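Local coordinates for nucleocapsid protein (Schmallenberg virus, PDB 4JNG) that encapsidates the viral RNA genome, shielding it from nucleases and forming the helical nucleocapsid that is the template for transcription and replication, at residues F37-L45 against K114-P125; L64-V74 against V86-M96. All blocks are in the same frame, centred on the assembly; numbering follows the deposited sequence.

Contact 1 of 2, residues F37-L45 against K114-P125; sequences FGVARVFFL and KLAEASAQIVMP. With nucleotides of chain A.
The F44 ring carries the M124 methyl on one face. M124 CE stands 3.7 Å from the centroid of the F44 ring, close to the ring normal, and M124 SD lies obliquely beside it. This is a Met-aromatic contact, and F43 CD2, an edge atom of its ring, stands over the opposite face, so F44 is held between two neighbours. The M124 chain bends at both chi2 and chi3, which brings its methyl back over the ring although its CB points away from helix 37-45. The F37 ring has A118 CB over one face, offset toward the rim, and Q121 OE1 in its plane at the edge. E117 CG also lies near that plane. F37 fits as a knob into the hole made by K114, E117, A118 and Q121.

The motif is a helix pair: the axes of 37-45 and 114-121 come within 9.9 Å, and their N-to-C directions differ by 35°. I122 leaves the helical path, and its CD1 reaches F37 CB at 3.9 Å. The chain then runs on beside helix 37-45 through V123, M124 and P125.

Here the contact meets RNA. L45 CD2 touches P125 CG, and it also lies 3.3 Å from C4 of the base of U30 of chain A. V123 CG1 approaches O2 of the same base, and P125 CB packs on its ribose at C5'. The contact thus builds part of the RNA-binding surface.

The R41 guanidinium has L45 CD1 over one face. Its NH2 bonds to Q12 OE1 of the second subunit, which ties this contact to the oligomer. The other terminal nitrogen, R41 NH1, donates to Q121 O at 2.6 Å, with the oxygen almost exactly in the guanidinium plane and an N-H...O angle of 156°.

Contact 2 of 2, residues L64-V74 against V86-M96; sequences LTFGGVKFTVV and VPDNAITLHRM. With nucleotides of chain A.
L64 starts the contact on the first strand of the hairpin, where its CD1 meets L93 CD1 at 4.3 Å. F66 closes that strand, and its CD2 touches M96 CE. The F66 ring also stacks on F7 of the second subunit. A type I' turn from F66 to V69 then reverses the chain.

On the returning strand, F71 takes the methyl of M96 over the centre of one ring face, with M96 CE 3.3 Å from the ring centroid and close to the normal. M96 is extended along its whole length, with CG trans to the backbone N (chi1 -176°), and can therefore reach both phenylalanines from helix 93-110. I91 CD1 meets the F71 ring obliquely. A water bridges the backbones next to it, donating to T72 O and accepting from I91 N.

V73 lays CG1 against the backbone of T92 and L93. V74 N donates to I91 O at 2.9 Å, nearly straight and in the carbonyl plane. The V74 side chain packs CG2 on A90 CB and CG1 on V86 CG2.

The second segment ends in the first turn of helix 93-110, N-capped by T92, whose OG1 accepts from R95 N at 3.0 Å. R95 is extended from CG to NE. Its NH1 is gripped by P87 O and A90 O, and V86 CG1 lies over a guanidinium face. These contacts hold the guanidinium turned so that R95 NE donates to OP1 of U24 of chain A at 2.9 Å (168°). A beta hairpin thus backs the loop that orients R95, a phosphate-binding arginine in the first turn of an N-capped helix.

Contact 2 is nested in the chain loop closed by contact 1, and their centres are 18 Å apart. They meet directly through helix 37-45: V39 CG2 lies 3.6 Å from V69 CG2, and F43 packs edge-to-face on F66. F43 also touches L93 and M96, so one side of this helix faces contact 2 while F37, R41 and F44 serve contact 1. Helix 93-110 leads directly into helix 112-121. Both contacts meet the same RNA strand at different nucleotides, U29 and U30 at contact 1 and U24 at contact 2. Both also touch the second subunit, consistent with RNA binding and oligomerisation sharing this region.

Contact 1 of 2, residues F37-L45 against K114-P125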
loop_
_atom_site.group_PDB
_atom_site.type_symbol
_atom_site.label_atom_id
_atom_site.label_comp_id
_atom_site.label_asym_id
_atom_site.label_seq_id
_atom_site.Cartn_x
_atom_site.Cartn_y
_atom_site.Cartn_z
ATOM N N PHE B 37 -14.867 -35.898 5.380
ATOM C CA PHE B 37 -14.263 -34.944 6.302
ATOM C C PHE B 37 -12.799 -34.625 6.005
ATOM O O PHE B 37 -12.311 -33.571 6.404
ATOM C CB PHE B 37 -14.403 -35.423 7.752
ATOM C CG PHE B 37 -15.827 -35.516 8.244
ATOM C CD1 PHE B 37 -16.864 -34.844 7.613
ATOM C CD2 PHE B 37 -16.120 -36.259 9.377
ATOM C CE1 PHE B 37 -18.160 -34.928 8.087
ATOM C CE2 PHE B 37 -17.417 -36.345 9.851
ATOM C CZ PHE B 37 -18.436 -35.679 9.208
ATOM N N GLY B 38 -12.094 -35.527 5.326
ATOM C CA GLY B 38 -10.719 -35.255 4.891
ATOM C C GLY B 38 -10.696 -34.177 3.822
ATOM O O GLY B 38 -9.816 -33.311 3.802
ATOM N N VAL B 39 -11.664 -34.241 2.916
ATOM C CA VAL B 39 -11.764 -33.263 1.845
ATOM C C VAL B 39 -12.075 -31.887 2.434
ATOM O O VAL B 39 -11.467 -30.890 2.032
ATOM C CB VAL B 39 -12.830 -33.668 0.804
ATOM C CG1 VAL B 39 -13.048 -32.560 -0.208
ATOM C CG2 VAL B 39 -12.408 -34.948 0.097
ATOM N N ALA B 40 -12.998 -31.829 3.393
ATOM C CA ALA B 40 -13.328 -30.554 4.042
ATOM C C ALA B 40 -12.173 -30.088 4.925
ATOM O O ALA B 40 -11.930 -28.891 5.044
ATOM C CB ALA B 40 -14.611 -30.661 4.852
ATOM N N ARG B 41 -11.461 -31.032 5.534
ATOM C CA ARG B 41 -10.300 -30.689 6.352
ATOM C C ARG B 41 -9.260 -29.924 5.540
ATOM O O ARG B 41 -8.662 -28.965 6.018
ATOM C CB ARG B 41 -9.651 -31.951 6.930
ATOM C CG ARG B 41 -8.260 -31.696 7.487
ATOM C CD ARG B 41 -7.539 -32.963 7.917
ATOM N NE ARG B 41 -6.189 -32.599 8.325
ATOM C CZ ARG B 41 -5.866 -32.075 9.502
ATOM N NH1 ARG B 41 -6.784 -31.863 10.444
ATOM N NH2 ARG B 41 -4.601 -31.768 9.742
ATOM N N VAL B 42 -9.013 -30.406 4.328
ATOM C CA VAL B 42 -8.030 -29.797 3.452
ATOM C C VAL B 42 -8.542 -28.437 2.959
ATOM O O VAL B 42 -7.801 -27.455 2.964
ATOM C CB VAL B 42 -7.702 -30.703 2.254
ATOM C CG1 VAL B 42 -6.785 -29.985 1.279
ATOM C CG2 VAL B 42 -7.043 -31.994 2.725
ATOM N N PHE B 43 -9.806 -28.377 2.551
ATOM C CA PHE B 43 -10.364 -27.098 2.122
ATOM C C PHE B 43 -10.098 -26.002 3.146
ATOM O O PHE B 43 -9.503 -24.978 2.808
ATOM C CB PHE B 43 -11.862 -27.162 1.838
ATOM C CG PHE B 43 -12.437 -25.837 1.449
ATOM C CD1 PHE B 43 -12.327 -25.380 0.147
ATOM C CD2 PHE B 43 -13.042 -25.020 2.394
ATOM C CE1 PHE B 43 -12.823 -24.138 -0.210
ATOM C CE2 PHE B 43 -13.541 -23.785 2.042
ATOM C CZ PHE B 43 -13.437 -23.340 0.734
ATOM N N PHE B 44 -10.522 -26.223 4.389
ATOM C CA PHE B 44 -10.524 -25.139 5.386
ATOM C C PHE B 44 -9.143 -24.731 5.890
ATOM O O PHE B 44 -8.983 -23.619 6.377
ATOM C CB PHE B 44 -11.444 -25.460 6.566
ATOM C CG PHE B 44 -12.899 -25.356 6.228
ATOM C CD1 PHE B 44 -13.474 -24.111 5.992
ATOM C CD2 PHE B 44 -13.697 -26.489 6.142
ATOM C CE1 PHE B 44 -14.811 -24.003 5.670
ATOM C CE2 PHE B 44 -15.039 -26.384 5.816
ATOM C CZ PHE B 44 -15.594 -25.137 5.572
ATOM N N LEU B 45 -8.145 -25.602 5.780
ATOM C CA LEU B 45 -6.779 -25.179 6.098
ATOM C C LEU B 45 -6.077 -24.479 4.924
ATOM O O LEU B 45 -5.135 -23.716 5.138
ATOM C CB LEU B 45 -5.947 -26.354 6.606
ATOM C CG LEU B 45 -6.429 -26.874 7.965
ATOM C CD1 LEU B 45 -5.931 -28.289 8.203
ATOM C CD2 LEU B 45 -6.000 -25.946 9.089
ATOM N N LYS B 114 -20.711 -39.233 13.732
ATOM C CA LYS B 114 -20.217 -38.266 12.738
ATOM C C LYS B 114 -19.647 -37.012 13.394
ATOM O O LYS B 114 -18.611 -36.500 12.966
ATOM C CB LYS B 114 -21.308 -37.871 11.739
ATOM C CG LYS B 114 -21.781 -38.991 10.832
ATOM C CD LYS B 114 -20.775 -39.342 9.752
ATOM C CE LYS B 114 -21.187 -40.613 9.029
ATOM N NZ LYS B 114 -20.173 -41.032 8.026
ATOM N N LEU B 115 -20.320 -36.514 14.429
ATOM C CA LEU B 115 -19.797 -35.393 15.192
ATOM C C LEU B 115 -18.400 -35.701 15.736
ATOM O O LEU B 115 -17.478 -34.905 15.561
ATOM C CB LEU B 115 -20.743 -35.026 16.334
ATOM C CG LEU B 115 -20.316 -33.826 17.187
ATOM C CD1 LEU B 115 -19.900 -32.663 16.302
ATOM C CD2 LEU B 115 -21.437 -33.408 18.128
ATOM N N ALA B 116 -18.242 -36.868 16.367
ATOM C CA ALA B 116 -16.964 -37.259 16.962
ATOM C C ALA B 116 -15.822 -37.285 15.942
ATOM O O ALA B 116 -14.720 -36.810 16.233
ATOM C CB ALA B 116 -17.085 -38.608 17.674
ATOM N N GLU B 117 -16.072 -37.817 14.749
ATOM C CA GLU B 117 -15.020 -37.832 13.716
ATOM C C GLU B 117 -14.764 -36.442 13.111
ATOM O O GLU B 117 -13.605 -36.060 12.915
ATOM C CB GLU B 117 -15.248 -38.894 12.624
ATOM C CG GLU B 117 -16.660 -39.049 12.085
ATOM C CD GLU B 117 -16.783 -40.189 11.081
ATOM O OE1 GLU B 117 -17.896 -40.425 10.565
ATOM O OE2 GLU B 117 -15.769 -40.865 10.809
ATOM N N ALA B 118 -15.819 -35.678 12.833
ATOM C CA ALA B 118 -15.623 -34.304 12.348
ATOM C C ALA B 118 -14.742 -33.555 13.333
ATOM O O ALA B 118 -13.781 -32.909 12.941
ATOM C CB ALA B 118 -16.945 -33.580 12.174
ATOM N N SER B 119 -15.048 -33.699 14.620
ATOM C CA SER B 119 -14.313 -33.007 15.682
ATOM C C SER B 119 -12.830 -33.382 15.747
ATOM O O SER B 119 -12.005 -32.568 16.166
ATOM C CB SER B 119 -14.991 -33.228 17.043
ATOM O OG SER B 119 -14.772 -34.546 17.538
ATOM N N ALA B 120 -12.488 -34.596 15.316
ATOM C CA ALA B 120 -11.102 -35.059 15.341
ATOM C C ALA B 120 -10.320 -34.741 14.065
ATOM O O ALA B 120 -9.095 -34.672 14.105
ATOM C CB ALA B 120 -11.047 -36.552 15.644
ATOM N N GLN B 121 -11.018 -34.526 12.950
ATOM C CA GLN B 121 -10.367 -34.257 11.660
ATOM C C GLN B 121 -10.372 -32.786 11.219
ATOM O O GLN B 121 -9.381 -32.307 10.671
ATOM C CB GLN B 121 -11.037 -35.069 10.560
ATOM C CG GLN B 121 -10.782 -36.555 10.610
ATOM C CD GLN B 121 -11.595 -37.263 9.559
ATOM O OE1 GLN B 121 -12.749 -37.622 9.790
ATOM N NE2 GLN B 121 -11.012 -37.439 8.382
ATOM N N ILE B 122 -11.476 -32.081 11.454
ATOM C CA ILE B 122 -11.686 -30.746 10.857
ATOM C C ILE B 122 -11.299 -29.576 11.763
ATOM O O ILE B 122 -11.710 -29.497 12.926
ATOM C CB ILE B 122 -13.140 -30.586 10.372
ATOM C CG1 ILE B 122 -13.441 -31.646 9.311
ATOM C CG2 ILE B 122 -13.386 -29.191 9.799
ATOM C CD1 ILE B 122 -14.911 -31.822 9.026
ATOM N N VAL B 123 -10.530 -28.652 11.187
ATOM C CA VAL B 123 -9.998 -27.503 11.891
ATOM C C VAL B 123 -10.540 -26.221 11.261
ATOM O O VAL B 123 -10.461 -26.039 10.054
ATOM C CB VAL B 123 -8.458 -27.509 11.832
ATOM C CG1 VAL B 123 -7.892 -26.415 12.708
ATOM C CG2 VAL B 123 -7.914 -28.861 12.288
ATOM N N MET B 124 -11.100 -25.343 12.082
ATOM C CA MET B 124 -11.590 -24.039 11.619
ATOM C C MET B 124 -10.664 -22.970 12.191
ATOM O O MET B 124 -10.886 -22.480 13.299
ATOM C CB MET B 124 -13.035 -23.813 12.073
ATOM C CG MET B 124 -13.755 -22.621 11.437
ATOM S SD MET B 124 -14.030 -22.734 9.651
ATOM C CE MET B 124 -14.739 -24.376 9.507
ATOM N N PRO B 125 -9.602 -22.621 11.445
ATOM C CA PRO B 125 -8.745 -21.530 11.881
ATOM C C PRO B 125 -9.430 -20.200 11.632
ATOM O O PRO B 125 -9.340 -19.650 10.543
ATOM C CB PRO B 125 -7.495 -21.681 11.005
ATOM C CG PRO B 125 -7.725 -22.847 10.121
ATOM C CD PRO B 125 -9.188 -23.130 10.134
ATOM P P U A 30 -3.264 -19.538 11.877
ATOM O OP1 U A 30 -2.669 -18.267 12.359
ATOM O OP2 U A 30 -2.484 -20.427 10.976
ATOM O "O5'" U A 30 -3.716 -20.373 13.156
ATOM C "C5'" U A 30 -4.974 -21.057 13.138
ATOM C "C4'" U A 30 -5.101 -22.062 14.260
ATOM O "O4'" U A 30 -5.828 -23.217 13.750
ATOM C "C3'" U A 30 -3.814 -22.621 14.860
ATOM O "O3'" U A 30 -3.381 -21.858 15.986
ATOM C "C2'" U A 30 -4.250 -24.013 15.305
ATOM O "O2'" U A 30 -4.938 -24.014 16.538
ATOM C "C1'" U A 30 -5.196 -24.410 14.176
ATOM N N1 U A 30 -4.515 -25.020 13.024
ATOM C C2 U A 30 -4.325 -26.389 13.048
ATOM O O2 U A 30 -4.708 -27.094 13.965
ATOM N N3 U A 30 -3.685 -26.902 11.949
ATOM C C4 U A 30 -3.213 -26.206 10.857
ATOM O O4 U A 30 -2.651 -26.817 9.947
ATOM C C5 U A 30 -3.436 -24.794 10.911
ATOM C C6 U A 30 -4.063 -24.262 11.967
ATOM P P U A 29 -5.485 -13.735 10.969
ATOM O OP1 U A 29 -4.415 -13.846 11.993
ATOM O OP2 U A 29 -5.156 -13.212 9.619
ATOM O "O5'" U A 29 -6.189 -15.150 10.778
ATOM C "C5'" U A 29 -6.408 -16.034 11.892
ATOM C "C4'" U A 29 -6.336 -17.466 11.425
ATOM O "O4'" U A 29 -7.364 -17.688 10.417
ATOM C "C3'" U A 29 -5.014 -17.877 10.780
ATOM O "O3'" U A 29 -4.665 -19.211 11.147
ATOM C "C2'" U A 29 -5.325 -17.771 9.291
ATOM O "O2'" U A 29 -4.498 -18.529 8.434
ATOM C "C1'" U A 29 -6.774 -18.250 9.264
ATOM N N1 U A 29 -7.543 -17.830 8.082
ATOM C C2 U A 29 -8.420 -18.743 7.523
ATOM O O2 U A 29 -8.596 -19.859 7.981
ATOM N N3 U A 29 -9.088 -18.295 6.411
ATOM C C4 U A 29 -8.972 -17.060 5.809
ATOM O O4 U A 29 -9.643 -16.808 4.807
ATOM C C5 U A 29 -8.041 -16.176 6.439
ATOM C C6 U A 29 -7.375 -16.579 7.528
#

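Contact 2 of 2, residues L64-V74 against V86-M96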
loop_
_atom_site.group_PDB
_atom_site.type_symbol
_atom_site.label_atom_id
_atom_site.label_comp_id
_atom_site.label_asym_id
_atom_site.label_seq_id
_atom_site.Cartn_x
_atom_site.Cartn_y
_atom_site.Cartn_z
ATOM N N LEU B 64 -10.005 -26.321 -8.907
ATOM C CA LEU B 64 -9.202 -26.509 -7.700
ATOM C C LEU B 64 -9.454 -27.877 -7.097
ATOM O O LEU B 64 -10.593 -28.327 -7.034
ATOM C CB LEU B 64 -9.533 -25.439 -6.666
ATOM C CG LEU B 64 -9.179 -24.004 -7.034
ATOM C CD1 LEU B 64 -9.464 -23.111 -5.841
ATOM C CD2 LEU B 64 -7.721 -23.889 -7.455
ATOM N N THR B 65 -8.389 -28.534 -6.651
ATOM C CA THR B 65 -8.494 -29.886 -6.083
ATOM C C THR B 65 -8.147 -29.846 -4.606
ATOM O O THR B 65 -7.046 -29.435 -4.242
ATOM C CB THR B 65 -7.555 -30.865 -6.805
ATOM O OG1 THR B 65 -7.740 -30.741 -8.216
ATOM C CG2 THR B 65 -7.837 -32.330 -6.392
ATOM N N PHE B 66 -9.099 -30.249 -3.764
ATOM C CA PHE B 66 -8.890 -30.354 -2.317
ATOM C C PHE B 66 -9.055 -31.808 -1.859
ATOM O O PHE B 66 -10.126 -32.380 -2.005
ATOM C CB PHE B 66 -9.897 -29.487 -1.564
ATOM C CG PHE B 66 -9.756 -28.022 -1.838
ATOM C CD1 PHE B 66 -8.830 -27.261 -1.142
ATOM C CD2 PHE B 66 -10.546 -27.403 -2.795
ATOM C CE1 PHE B 66 -8.696 -25.903 -1.396
ATOM C CE2 PHE B 66 -10.409 -26.051 -3.056
ATOM C CZ PHE B 66 -9.485 -25.302 -2.355
ATOM N N GLY B 67 -8.000 -32.384 -1.290
ATOM C CA GLY B 67 -8.007 -33.787 -0.845
ATOM C C GLY B 67 -8.525 -34.728 -1.915
ATOM O O GLY B 67 -9.370 -35.582 -1.650
ATOM N N GLY B 68 -8.046 -34.543 -3.140
ATOM C CA GLY B 68 -8.372 -35.446 -4.239
ATOM C C GLY B 68 -9.647 -35.150 -5.003
ATOM O O GLY B 68 -9.852 -35.714 -6.077
ATOM N N VAL B 69 -10.508 -34.277 -4.474
ATOM C CA VAL B 69 -11.765 -33.942 -5.146
ATOM C C VAL B 69 -11.610 -32.610 -5.889
ATOM O O VAL B 69 -11.218 -31.614 -5.281
ATOM C CB VAL B 69 -12.934 -33.843 -4.143
ATOM C CG1 VAL B 69 -14.218 -33.460 -4.862
ATOM C CG2 VAL B 69 -13.113 -35.172 -3.418
ATOM N N LYS B 70 -11.939 -32.610 -7.185
ATOM C CA LYS B 70 -11.787 -31.437 -8.059
ATOM C C LYS B 70 -13.066 -30.606 -8.182
ATOM O O LYS B 70 -14.099 -31.125 -8.589
ATOM C CB LYS B 70 -11.369 -31.856 -9.474
ATOM C CG LYS B 70 -11.099 -30.648 -10.375
ATOM C CD LYS B 70 -10.955 -31.022 -11.839
ATOM C CE LYS B 70 -9.505 -31.000 -12.289
ATOM N NZ LYS B 70 -9.298 -31.858 -13.486
ATOM N N PHE B 71 -12.958 -29.311 -7.893
ATOM C CA PHE B 71 -14.083 -28.375 -7.937
ATOM C C PHE B 71 -13.853 -27.298 -8.989
ATOM O O PHE B 71 -12.760 -26.748 -9.080
ATOM C CB PHE B 71 -14.231 -27.676 -6.591
ATOM C CG PHE B 71 -14.532 -28.602 -5.459
ATOM C CD1 PHE B 71 -13.510 -29.278 -4.807
ATOM C CD2 PHE B 71 -15.840 -28.786 -5.029
ATOM C CE1 PHE B 71 -13.787 -30.144 -3.763
ATOM C CE2 PHE B 71 -16.124 -29.649 -3.985
ATOM C CZ PHE B 71 -15.096 -30.328 -3.351
ATOM N N THR B 72 -14.887 -26.987 -9.767
ATOM C CA THR B 72 -14.840 -25.854 -10.680
ATOM C C THR B 72 -15.300 -24.614 -9.928
ATOM O O THR B 72 -16.443 -24.540 -9.472
ATOM C CB THR B 72 -15.705 -26.081 -11.929
ATOM O OG1 THR B 72 -15.119 -27.132 -12.705
ATOM C CG2 THR B 72 -15.763 -24.819 -12.793
ATOM N N VAL B 73 -14.393 -23.650 -9.809
ATOM C CA VAL B 73 -14.597 -22.462 -8.990
ATOM C C VAL B 73 -14.617 -21.211 -9.891
ATOM O O VAL B 73 -13.772 -21.056 -10.770
ATOM C CB VAL B 73 -13.462 -22.357 -7.942
ATOM C CG1 VAL B 73 -13.673 -21.175 -7.008
ATOM C CG2 VAL B 73 -13.343 -23.661 -7.138
ATOM N N VAL B 74 -15.589 -20.330 -9.668
ATOM C CA VAL B 74 -15.612 -19.009 -10.304
ATOM C C VAL B 74 -14.643 -18.081 -9.565
ATOM O O VAL B 74 -14.728 -17.920 -8.350
ATOM C CB VAL B 74 -17.034 -18.415 -10.334
ATOM C CG1 VAL B 74 -17.031 -16.964 -10.804
ATOM C CG2 VAL B 74 -17.907 -19.246 -11.259
ATOM N N VAL B 86 -21.792 -14.078 -11.366
ATOM C CA VAL B 86 -21.630 -15.478 -10.943
ATOM C C VAL B 86 -22.964 -16.210 -11.128
ATOM O O VAL B 86 -23.984 -15.745 -10.641
ATOM C CB VAL B 86 -21.223 -15.555 -9.452
ATOM C CG1 VAL B 86 -20.849 -16.978 -9.051
ATOM C CG2 VAL B 86 -20.067 -14.605 -9.161
ATOM N N PRO B 87 -22.974 -17.355 -11.842
ATOM C CA PRO B 87 -24.260 -18.052 -11.958
ATOM C C PRO B 87 -24.801 -18.473 -10.586
ATOM O O PRO B 87 -24.037 -18.587 -9.626
ATOM C CB PRO B 87 -23.930 -19.263 -12.834
ATOM C CG PRO B 87 -22.700 -18.872 -13.578
ATOM C CD PRO B 87 -21.925 -17.981 -12.662
ATOM N N ASP B 88 -26.109 -18.678 -10.488
ATOM C CA ASP B 88 -26.740 -18.967 -9.202
ATOM C C ASP B 88 -26.340 -20.342 -8.654
ATOM O O ASP B 88 -26.326 -20.537 -7.443
ATOM C CB ASP B 88 -28.267 -18.850 -9.299
ATOM C CG ASP B 88 -28.751 -17.400 -9.343
ATOM O OD1 ASP B 88 -27.980 -16.474 -8.998
ATOM O OD2 ASP B 88 -29.925 -17.184 -9.711
ATOM N N ASN B 89 -26.005 -21.273 -9.544
ATOM C CA ASN B 89 -25.553 -22.608 -9.152
ATOM C C ASN B 89 -24.049 -22.779 -9.252
ATOM O O ASN B 89 -23.554 -23.902 -9.197
ATOM C CB ASN B 89 -26.236 -23.661 -10.009
ATOM C CG ASN B 89 -27.738 -23.644 -9.852
ATOM O OD1 ASN B 89 -28.275 -22.922 -9.011
ATOM N ND2 ASN B 89 -28.428 -24.450 -10.656
ATOM N N ALA B 90 -23.321 -21.668 -9.389
ATOM C CA ALA B 90 -21.867 -21.722 -9.413
ATOM C C ALA B 90 -21.328 -21.499 -8.015
ATOM O O ALA B 90 -21.996 -20.887 -7.166
ATOM C CB ALA B 90 -21.303 -20.683 -10.368
ATOM N N ILE B 91 -20.109 -21.983 -7.789
ATOM C CA ILE B 91 -19.433 -21.808 -6.515
ATOM C C ILE B 91 -18.212 -20.922 -6.694
ATOM O O ILE B 91 -17.405 -21.100 -7.598
ATOM C CB ILE B 91 -19.020 -23.141 -5.812
ATOM C CG1 ILE B 91 -18.360 -24.130 -6.783
ATOM C CG2 ILE B 91 -20.229 -23.796 -5.169
ATOM C CD1 ILE B 91 -17.815 -25.377 -6.110
ATOM N N THR B 92 -18.138 -19.923 -5.830
ATOM C CA THR B 92 -16.918 -19.199 -5.574
ATOM C C THR B 92 -16.295 -19.876 -4.376
ATOM O O THR B 92 -16.900 -20.757 -3.772
ATOM C CB THR B 92 -17.230 -17.736 -5.215
ATOM O OG1 THR B 92 -18.125 -17.711 -4.099
ATOM C CG2 THR B 92 -17.883 -17.042 -6.390
ATOM N N LEU B 93 -15.095 -19.452 -4.027
ATOM C CA LEU B 93 -14.421 -19.919 -2.838
ATOM C C LEU B 93 -15.272 -19.658 -1.605
ATOM O O LEU B 93 -15.392 -20.520 -0.710
ATOM C CB LEU B 93 -13.062 -19.233 -2.709
ATOM C CG LEU B 93 -11.874 -20.062 -2.210
ATOM C CD1 LEU B 93 -11.908 -21.496 -2.715
ATOM C CD2 LEU B 93 -10.585 -19.380 -2.645
ATOM N N HIS B 94 -15.885 -18.474 -1.581
ATOM C CA HIS B 94 -16.715 -18.068 -0.479
ATOM C C HIS B 94 -17.958 -18.942 -0.361
ATOM O O HIS B 94 -18.300 -19.381 0.733
ATOM C CB HIS B 94 -17.139 -16.600 -0.631
ATOM C CG HIS B 94 -17.705 -16.018 0.619
ATOM N ND1 HIS B 94 -19.058 -15.879 0.827
ATOM C CD2 HIS B 94 -17.102 -15.559 1.739
ATOM C CE1 HIS B 94 -19.266 -15.343 2.012
ATOM N NE2 HIS B 94 -18.096 -15.145 2.589
ATOM N N ARG B 95 -18.631 -19.184 -1.479
ATOM C CA ARG B 95 -19.849 -19.986 -1.464
ATOM C C ARG B 95 -19.541 -21.429 -1.044
ATOM O O ARG B 95 -20.244 -22.010 -0.224
ATOM C CB ARG B 95 -20.530 -19.958 -2.830
ATOM C CG ARG B 95 -21.187 -18.613 -3.171
ATOM C CD ARG B 95 -21.963 -18.720 -4.474
ATOM N NE ARG B 95 -22.540 -17.453 -4.890
ATOM C CZ ARG B 95 -23.236 -17.250 -6.008
ATOM N NH1 ARG B 95 -23.458 -18.236 -6.873
ATOM N NH2 ARG B 95 -23.719 -16.034 -6.257
ATOM N N MET B 96 -18.463 -21.960 -1.611
ATOM C CA MET B 96 -18.008 -23.330 -1.383
ATOM C C MET B 96 -17.762 -23.577 0.104
ATOM O O MET B 96 -18.193 -24.584 0.662
ATOM C CB MET B 96 -16.720 -23.523 -2.179
ATOM C CG MET B 96 -16.145 -24.911 -2.154
ATOM S SD MET B 96 -14.713 -24.971 -3.232
ATOM C CE MET B 96 -14.183 -26.621 -2.774
ATOM P P U A 24 -22.154 -13.724 -3.415
ATOM O OP1 U A 24 -21.801 -15.184 -3.315
ATOM O OP2 U A 24 -22.405 -12.954 -2.175
ATOM O "O5'" U A 24 -20.996 -12.979 -4.207
ATOM C "C5'" U A 24 -20.638 -13.337 -5.548
ATOM C "C4'" U A 24 -19.669 -12.324 -6.105
ATOM O "O4'" U A 24 -20.370 -11.081 -6.399
ATOM C "C3'" U A 24 -18.544 -11.901 -5.174
ATOM O "O3'" U A 24 -17.471 -12.827 -5.182
ATOM C "C2'" U A 24 -18.154 -10.550 -5.761
ATOM O "O2'" U A 24 -17.374 -10.607 -6.940
ATOM C "C1'" U A 24 -19.525 -9.979 -6.115
ATOM N N1 U A 24 -20.135 -9.180 -5.042
ATOM C C2 U A 24 -19.696 -7.878 -4.890
ATOM O O2 U A 24 -18.827 -7.388 -5.590
ATOM N N3 U A 24 -20.307 -7.176 -3.879
ATOM C C4 U A 24 -21.291 -7.629 -3.027
ATOM O O4 U A 24 -21.743 -6.874 -2.166
ATOM C C5 U A 24 -21.689 -8.987 -3.246
ATOM C C6 U A 24 -21.109 -9.700 -4.220
HETATM O O HOH W 1 -18.956 -23.164 -10.110
#